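Local structure of type III effector HopU1 (Pseudomonas syringae pv. tomato, 3U0J) at residues F210-P215 with A257-K262; R170-D175 with N216-Q221. The protein probably transfers ADP-ribose from NAD+ to arginine side chains of target proteins, acting in plants as a type III effector of the bacterium. All blocks are in the same frame, centred on the assembly; numbering follows the deposited sequence.

Contact 1: F210-P215 with A257-K262; sequences FEPGTP and ALSEGK
The turn of the hairpin that links strands 248-257 and 263-269 meets the long loop leading into strand 218-224, and K262 bridges the two by reaching into the fold of the loop at T214. K262 NZ donates to T214 O at 3.0 Å, approaching the carbonyl at a C=O...N angle of 115° and about 40° above its plane, so the bond does not follow a lone pair. The hydroxyl of the same threonine also lies beside the ammonium, with OG1 of T214 2.7 Å from K262 NZ, and the two side chains cross at nearly a right angle. The ammonium group is shared with V209 O and N216 O, so carbonyls before, within and after the 210-215 bend gather round one largely buried charge and probably stabilise it. T214 is itself held across the bend: its OG1 donates to E211 O at 2.8 Å, and its backbone N reaches the same oxygen at 3.1 Å. With chi1 at 55°, OG1 sits between the backbone N and carbonyl carbon of T214, which turns it back to E211 O. On the hairpin side, K262 N bonds S259 O and L258 N bonds K262 O, each at 2.9 Å, which closes the turn from which the lysine sets out. Looser packing flanks this polar centre. The P212 ring makes van der Waals contact with the serine hydroxyl, CG 3.7 Å from S259 OG, and one methyl of L258 approaches the F210 ring obliquely, L258 CD1 to F210 CD2 at 4.4 Å. F210 also has a cation-pi partner in K204, and both F210 and L258 rest on L264. The arrangement is that of a beta-hairpin turn clamped to a neighbouring surface loop by a lysine ammonium bound to several backbone carbonyls.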
ATOM      1  N   PHE A 210      17.486   7.523   7.312  1.00 26.34           N
ATOM      2  CA  PHE A 210      18.663   8.278   6.915  1.00 31.55           C
ATOM      3  C   PHE A 210      19.493   8.860   8.047  1.00 36.32           C
ATOM      4  O   PHE A 210      20.720   8.767   8.035  1.00 42.90           O
ATOM      5  CB  PHE A 210      18.287   9.363   5.931  1.00 28.63           C
ATOM      6  CG  PHE A 210      18.012   8.845   4.567  1.00 26.13           C
ATOM      7  CD1 PHE A 210      16.721   8.722   4.108  1.00 25.28           C
ATOM      8  CD2 PHE A 210      19.053   8.460   3.746  1.00 27.26           C
ATOM      9  CE1 PHE A 210      16.474   8.236   2.855  1.00 26.84           C
ATOM     10  CE2 PHE A 210      18.815   7.983   2.482  1.00 22.70           C
ATOM     11  CZ  PHE A 210      17.527   7.867   2.036  1.00 27.19           C
ATOM     12  N   GLU A 211      18.845   9.466   9.023  1.00 31.35           N
ATOM     13  CA  GLU A 211      19.609  10.025  10.120  1.00 44.50           C
ATOM     14  C   GLU A 211      19.912   8.943  11.138  1.00 47.34           C
ATOM     15  O   GLU A 211      19.042   8.150  11.492  1.00 45.09           O
ATOM     16  CB  GLU A 211      18.890  11.219  10.765  1.00 50.48           C
ATOM     17  CG  GLU A 211      17.397  11.010  11.029  1.00 53.92           C
ATOM     18  CD  GLU A 211      16.549  11.015   9.748  1.00 59.62           C
ATOM     19  OE1 GLU A 211      17.032  11.503   8.695  1.00 55.17           O
ATOM     20  OE2 GLU A 211      15.391  10.531   9.798  1.00 53.42           O
ATOM     21  N   PRO A 212      21.168   8.869  11.584  1.00 55.34           N
ATOM     22  CA  PRO A 212      21.311   8.062  12.793  1.00 52.02           C
ATOM     23  C   PRO A 212      20.564   8.846  13.855  1.00 50.69           C
ATOM     24  O   PRO A 212      20.438  10.065  13.707  1.00 54.82           O
ATOM     25  CB  PRO A 212      22.819   8.087  13.052  1.00 56.72           C
ATOM     26  CG  PRO A 212      23.441   8.463  11.703  1.00 53.31           C
ATOM     27  CD  PRO A 212      22.452   9.398  11.090  1.00 50.88           C
ATOM     28  N   GLY A 213      20.045   8.176  14.872  1.00 43.40           N
ATOM     29  CA  GLY A 213      20.131   6.737  14.971  1.00 42.53           C
ATOM     30  C   GLY A 213      18.715   6.222  14.914  1.00 41.44           C
ATOM     31  O   GLY A 213      18.111   5.873  15.931  1.00 32.74           O
ATOM     32  N   THR A 214      18.175   6.211  13.704  1.00 42.74           N
ATOM     33  CA  THR A 214      16.803   5.797  13.466  1.00 36.40           C
ATOM     34  C   THR A 214      16.698   4.265  13.375  1.00 32.84           C
ATOM     35  O   THR A 214      17.691   3.582  13.092  1.00 31.29           O
ATOM     36  CB  THR A 214      16.254   6.464  12.176  1.00 36.18           C
ATOM     37  OG1 THR A 214      17.120   6.171  11.071  1.00 37.68           O
ATOM     38  CG2 THR A 214      16.148   7.982  12.343  1.00 36.32           C
ATOM     39  N   PRO A 215      15.487   3.731  13.594  1.00 28.91           N
ATOM     40  CA  PRO A 215      15.196   2.290  13.623  1.00 29.59           C
ATOM     41  C   PRO A 215      15.544   1.537  12.330  1.00 29.08           C
ATOM     42  O   PRO A 215      16.139   0.464  12.410  1.00 27.43           O
ATOM     43  CB  PRO A 215      13.674   2.229  13.825  1.00 27.24           C
ATOM     44  CG  PRO A 215      13.221   3.610  14.064  1.00 28.52           C
ATOM     45  CD  PRO A 215      14.266   4.552  13.617  1.00 28.38           C
ATOM     46  N   ALA A 257      26.742   1.994   1.104  1.00 32.28           N
ATOM     47  CA  ALA A 257      26.617   2.125   2.525  1.00 33.11           C
ATOM     48  C   ALA A 257      26.405   3.543   2.931  1.00 32.51           C
ATOM     49  O   ALA A 257      26.604   4.431   2.176  1.00 32.47           O
ATOM     50  CB  ALA A 257      27.800   1.605   3.170  1.00 24.74           C
ATOM     51  N   LEU A 258      25.949   3.708   4.155  1.00 35.99           N
ATOM     52  CA  LEU A 258      25.760   4.976   4.800  1.00 35.77           C
ATOM     53  C   LEU A 258      26.424   4.857   6.142  1.00 35.81           C
ATOM     54  O   LEU A 258      27.408   4.238   6.277  1.00 45.36           O
ATOM     55  CB  LEU A 258      24.290   5.240   4.988  1.00 36.57           C
ATOM     56  CG  LEU A 258      23.360   5.132   3.802  1.00 38.01           C
ATOM     57  CD1 LEU A 258      21.951   5.199   4.229  1.00 31.41           C
ATOM     58  CD2 LEU A 258      23.617   6.213   2.859  1.00 30.70           C
ATOM     59  N   SER A 259      25.879   5.426   7.166  1.00 40.20           N
ATOM     60  CA  SER A 259      26.485   5.284   8.469  1.00 47.79           C
ATOM     61  C   SER A 259      26.447   3.838   8.913  1.00 51.08           C
ATOM     62  O   SER A 259      26.164   3.019   8.120  1.00 50.06           O
ATOM     63  CB  SER A 259      25.652   6.104   9.403  1.00 53.79           C
ATOM     64  OG  SER A 259      24.615   6.704   8.666  1.00 53.28           O
ATOM     65  N   GLU A 260      26.737   3.519  10.171  1.00 52.46           N
ATOM     66  CA  GLU A 260      26.432   2.209  10.716  1.00 50.80           C
ATOM     67  C   GLU A 260      27.060   1.289   9.658  1.00 60.92           C
ATOM     68  O   GLU A 260      28.190   1.576   9.231  1.00 61.17           O
ATOM     69  CB  GLU A 260      24.925   2.018  10.843  1.00 51.52           C
ATOM     70  CG  GLU A 260      24.374   2.038  12.255  1.00 72.78           C
ATOM     71  CD  GLU A 260      23.792   3.397  12.667  1.00 92.16           C
ATOM     72  OE1 GLU A 260      24.261   4.453  12.163  1.00 74.17           O
ATOM     73  OE2 GLU A 260      22.855   3.406  13.502  1.00 99.09           O
ATOM     74  N   GLY A 261      26.400   0.214   9.191  1.00 55.02           N
ATOM     75  CA  GLY A 261      25.117  -0.297   9.651  1.00 43.73           C
ATOM     76  C   GLY A 261      23.973  -0.091   8.668  1.00 41.41           C
ATOM     77  O   GLY A 261      23.065  -0.917   8.556  1.00 37.15           O
ATOM     78  N   LYS A 262      24.006   1.030   7.961  1.00 37.64           N
ATOM     79  CA  LYS A 262      22.893   1.419   7.117  1.00 31.86           C
ATOM     80  C   LYS A 262      23.252   1.309   5.648  1.00 33.20           C
ATOM     81  O   LYS A 262      24.414   1.488   5.249  1.00 31.00           O
ATOM     82  CB  LYS A 262      22.436   2.847   7.447  1.00 33.95           C
ATOM     83  CG  LYS A 262      22.129   3.064   8.922  1.00 44.11           C
ATOM     84  CD  LYS A 262      21.104   4.170   9.168  1.00 38.97           C
ATOM     85  CE  LYS A 262      20.705   4.180  10.629  1.00 41.19           C
ATOM     86  NZ  LYS A 262      19.303   4.597  10.811  1.00 39.00           N
TER

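Contact 2: R170-D175 with N216-Q221; sequences RGIRGD and NNIAFQ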
ATOM      1  N   ARG A 170      11.454   4.783   1.205  1.00 20.34           N
ATOM      2  CA  ARG A 170      10.993   3.619   1.955  1.00 20.84           C
ATOM      3  C   ARG A 170      12.049   3.321   2.980  1.00 22.67           C
ATOM      4  O   ARG A 170      13.237   3.346   2.667  1.00 21.24           O
ATOM      5  CB  ARG A 170      10.949   2.384   1.065  1.00 24.55           C
ATOM      6  CG  ARG A 170       9.622   2.042   0.491  1.00 26.81           C
ATOM      7  CD  ARG A 170       8.842   1.140   1.410  1.00 32.21           C
ATOM      8  NE  ARG A 170       9.141  -0.277   1.231  1.00 33.84           N
ATOM      9  CZ  ARG A 170       8.534  -1.234   1.932  1.00 47.25           C
ATOM     10  NH1 ARG A 170       7.596  -0.897   2.841  1.00 33.86           N
ATOM     11  NH2 ARG A 170       8.867  -2.515   1.728  1.00 36.18           N
ATOM     12  N   GLY A 171      11.626   2.995   4.191  1.00 22.94           N
ATOM     13  CA  GLY A 171      12.556   2.557   5.205  1.00 22.54           C
ATOM     14  C   GLY A 171      12.189   1.154   5.610  1.00 24.12           C
ATOM     15  O   GLY A 171      11.024   0.875   5.878  1.00 31.73           O
ATOM     16  N   ILE A 172      13.187   0.281   5.654  1.00 23.20           N
ATOM     17  CA  ILE A 172      13.024  -1.118   6.021  1.00 21.87           C
ATOM     18  C   ILE A 172      14.017  -1.430   7.141  1.00 22.91           C
ATOM     19  O   ILE A 172      15.070  -0.799   7.222  1.00 26.21           O
ATOM     20  CB  ILE A 172      13.287  -2.020   4.771  1.00 25.12           C
ATOM     21  CG1 ILE A 172      12.062  -2.033   3.879  1.00 24.33           C
ATOM     22  CG2 ILE A 172      13.600  -3.449   5.138  1.00 24.76           C
ATOM     23  CD1 ILE A 172      10.780  -2.228   4.676  1.00 34.52           C
ATOM     24  N   ARG A 173      13.684  -2.383   8.007  1.00 22.16           N
ATOM     25  CA  ARG A 173      14.626  -2.906   9.007  1.00 21.85           C
ATOM     26  C   ARG A 173      14.927  -4.395   8.721  1.00 24.92           C
ATOM     27  O   ARG A 173      14.015  -5.226   8.672  1.00 23.25           O
ATOM     28  CB  ARG A 173      14.048  -2.744  10.412  1.00 19.88           C
ATOM     29  CG  ARG A 173      14.987  -3.158  11.526  1.00 24.79           C
ATOM     30  CD  ARG A 173      14.278  -3.100  12.871  1.00 27.44           C
ATOM     31  NE  ARG A 173      15.102  -3.669  13.927  1.00 30.13           N
ATOM     32  CZ  ARG A 173      15.954  -2.972  14.668  1.00 38.02           C
ATOM     33  NH1 ARG A 173      16.087  -1.663  14.474  1.00 33.83           N
ATOM     34  NH2 ARG A 173      16.676  -3.589  15.603  1.00 36.14           N
ATOM     35  N   GLY A 174      16.197  -4.740   8.527  1.00 24.61           N
ATOM     36  CA  GLY A 174      16.530  -6.078   8.068  1.00 18.27           C
ATOM     37  C   GLY A 174      17.888  -6.627   8.458  1.00 23.26           C
ATOM     38  O   GLY A 174      18.806  -5.877   8.826  1.00 24.36           O
ATOM     39  N   ASP A 175      17.957  -7.962   8.401  1.00 25.86           N
ATOM     40  CA  ASP A 175      19.144  -8.836   8.440  1.00 19.87           C
ATOM     41  C   ASP A 175      20.348  -8.452   7.603  1.00 21.47           C
ATOM     42  O   ASP A 175      20.234  -7.706   6.631  1.00 19.39           O
ATOM     43  CB  ASP A 175      18.732 -10.157   7.775  1.00 21.54           C
ATOM     44  CG  ASP A 175      18.270 -11.168   8.743  1.00 26.72           C
ATOM     45  OD1 ASP A 175      18.527 -10.974   9.949  1.00 29.04           O
ATOM     46  OD2 ASP A 175      17.648 -12.155   8.299  1.00 28.68           O
ATOM     47  N   ASN A 216      15.143   2.054  11.171  1.00 25.50           N
ATOM     48  CA  ASN A 216      15.390   1.348   9.920  1.00 22.97           C
ATOM     49  C   ASN A 216      16.839   1.452   9.472  1.00 23.77           C
ATOM     50  O   ASN A 216      17.448   2.517   9.571  1.00 29.13           O
ATOM     51  CB  ASN A 216      14.466   1.859   8.812  1.00 25.16           C
ATOM     52  CG  ASN A 216      12.997   1.584   9.103  1.00 27.24           C
ATOM     53  OD1 ASN A 216      12.112   2.348   8.692  1.00 27.67           O
ATOM     54  ND2 ASN A 216      12.728   0.500   9.821  1.00 26.38           N
ATOM     55  N   ASN A 217      17.388   0.347   8.977  1.00 22.76           N
ATOM     56  CA  ASN A 217      18.775   0.305   8.514  1.00 24.54           C
ATOM     57  C   ASN A 217      18.892   0.125   7.003  1.00 23.98           C
ATOM     58  O   ASN A 217      19.983   0.235   6.444  1.00 26.16           O
ATOM     59  CB  ASN A 217      19.562  -0.796   9.229  1.00 21.24           C
ATOM     60  CG  ASN A 217      18.970  -2.155   9.008  1.00 23.23           C
ATOM     61  OD1 ASN A 217      17.775  -2.284   8.753  1.00 25.09           O
ATOM     62  ND2 ASN A 217      19.795  -3.187   9.095  1.00 25.75           N
ATOM     63  N   ILE A 218      17.773  -0.148   6.337  1.00 23.07           N
ATOM     64  CA  ILE A 218      17.764  -0.214   4.875  1.00 23.22           C
ATOM     65  C   ILE A 218      16.897   0.888   4.271  1.00 23.21           C
ATOM     66  O   ILE A 218      15.698   0.947   4.525  1.00 25.39           O
ATOM     67  CB  ILE A 218      17.262  -1.575   4.403  1.00 25.29           C
ATOM     68  CG1 ILE A 218      18.169  -2.676   4.973  1.00 25.55           C
ATOM     69  CG2 ILE A 218      17.195  -1.626   2.887  1.00 19.83           C
ATOM     70  CD1 ILE A 218      17.603  -4.079   4.817  1.00 22.74           C
ATOM     71  N   ALA A 219      17.499   1.776   3.494  1.00 21.03           N
ATOM     72  CA  ALA A 219      16.730   2.846   2.862  1.00 21.88           C
ATOM     73  C   ALA A 219      16.565   2.595   1.377  1.00 21.69           C
ATOM     74  O   ALA A 219      17.491   2.140   0.709  1.00 22.56           O
ATOM     75  CB  ALA A 219      17.387   4.206   3.090  1.00 21.29           C
ATOM     76  N   PHE A 220      15.384   2.906   0.862  1.00 20.07           N
ATOM     77  CA  PHE A 220      15.134   2.809  -0.562  1.00 19.70           C
ATOM     78  C   PHE A 220      14.827   4.182  -1.110  1.00 20.96           C
ATOM     79  O   PHE A 220      13.907   4.859  -0.647  1.00 19.82           O
ATOM     80  CB  PHE A 220      13.951   1.890  -0.836  1.00 20.83           C
ATOM     81  CG  PHE A 220      14.244   0.447  -0.608  1.00 25.05           C
ATOM     82  CD1 PHE A 220      14.760  -0.333  -1.613  1.00 25.33           C
ATOM     83  CD2 PHE A 220      13.999  -0.139   0.618  1.00 31.38           C
ATOM     84  CE1 PHE A 220      15.030  -1.683  -1.403  1.00 28.55           C
ATOM     85  CE2 PHE A 220      14.265  -1.495   0.824  1.00 30.58           C
ATOM     86  CZ  PHE A 220      14.778  -2.260  -0.195  1.00 23.98           C
ATOM     87  N   GLN A 221      15.601   4.604  -2.099  1.00 19.82           N
ATOM     88  CA  GLN A 221      15.312   5.852  -2.761  1.00 17.53           C
ATOM     89  C   GLN A 221      14.786   5.507  -4.120  1.00 20.18           C
ATOM     90  O   GLN A 221      15.531   5.057  -4.985  1.00 23.04           O
ATOM     91  CB  GLN A 221      16.556   6.696  -2.890  1.00 19.43           C
ATOM     92  CG  GLN A 221      16.314   7.972  -3.648  1.00 19.63           C
ATOM     93  CD  GLN A 221      17.577   8.764  -3.791  1.00 22.95           C
ATOM     94  OE1 GLN A 221      18.222   9.109  -2.793  1.00 26.93           O
ATOM     95  NE2 GLN A 221      17.953   9.056  -5.032  1.00 20.06           N
TER
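R170 and F220 form an antiparallel hydrogen-bonded pair, R170 N to F220 O at 3.1 Å and F220 N to R170 O at 2.8 Å. The non-hydrogen-bonded pair G171-A219 follows, and then I172 N donates to I218 O. Here the ladder is interrupted by a classic beta bulge: N217 and I218 both face I172, whose O takes a good bond from I218 N (2.9 Å) and a weak one from N217 N. Past the bulge the N217 amide takes over from the backbone. A chi1 of 59° puts its CG between its own backbone N and carbonyl carbon and turns the amide toward G174. Its OD1 receives G174 N at 2.9 Å on a lone pair, while ND2 donates to G174 O, also at 2.9 Å, almost straight at 176° and in the plane of the amide. This two-point grip fixes the rotation of the amide and ties down the chain just before helix 176-188. R170, I172, I218 and F220 share one face of the sheet. There I172 CG1 meets the edge of the F220 ring, 3.8 Å from F220 CE2, and I172 CD1 lies over one face of the R170 guanidinium, 3.4 Å above its plane and offset toward the rim. R170 follows a tyrosine in strand 167-172, consistent with the arginine of the R-S-E signature in related ADP-ribosyltransferases. Farther out, I179 packs on N217 and I218, and L182 on F220, so helix 176-188 covers the I218 and F220 part of this face, while strand 263-269 continues the sheet beyond strand 218-224 through backbone hydrogen bonds between A219 and both H263 and F265.

How the contacts relate
The centres of the two contacts lie about 9 Å apart, on the same side of the chain's centre, within the ADP-ribosyltransferase domain. Along the chain their segments alternate: 170-175, 210-215, 216-221, 257-262. Contact 2 pairs edge strand 167-172 with strand 218-224 in the five-stranded mixed sheet, and contact 1 lies at the end of that sheet, where the loop entering strand 218-224 meets the turn between strands 248-257 and 263-269. The K262 ammonium spans both contacts through N216 O, and R173 NH1 reaches back weakly to P215 O. Strands and loops are thus joined at one end of the sheet that carries R170, probably the arginine of the R-S-E signature.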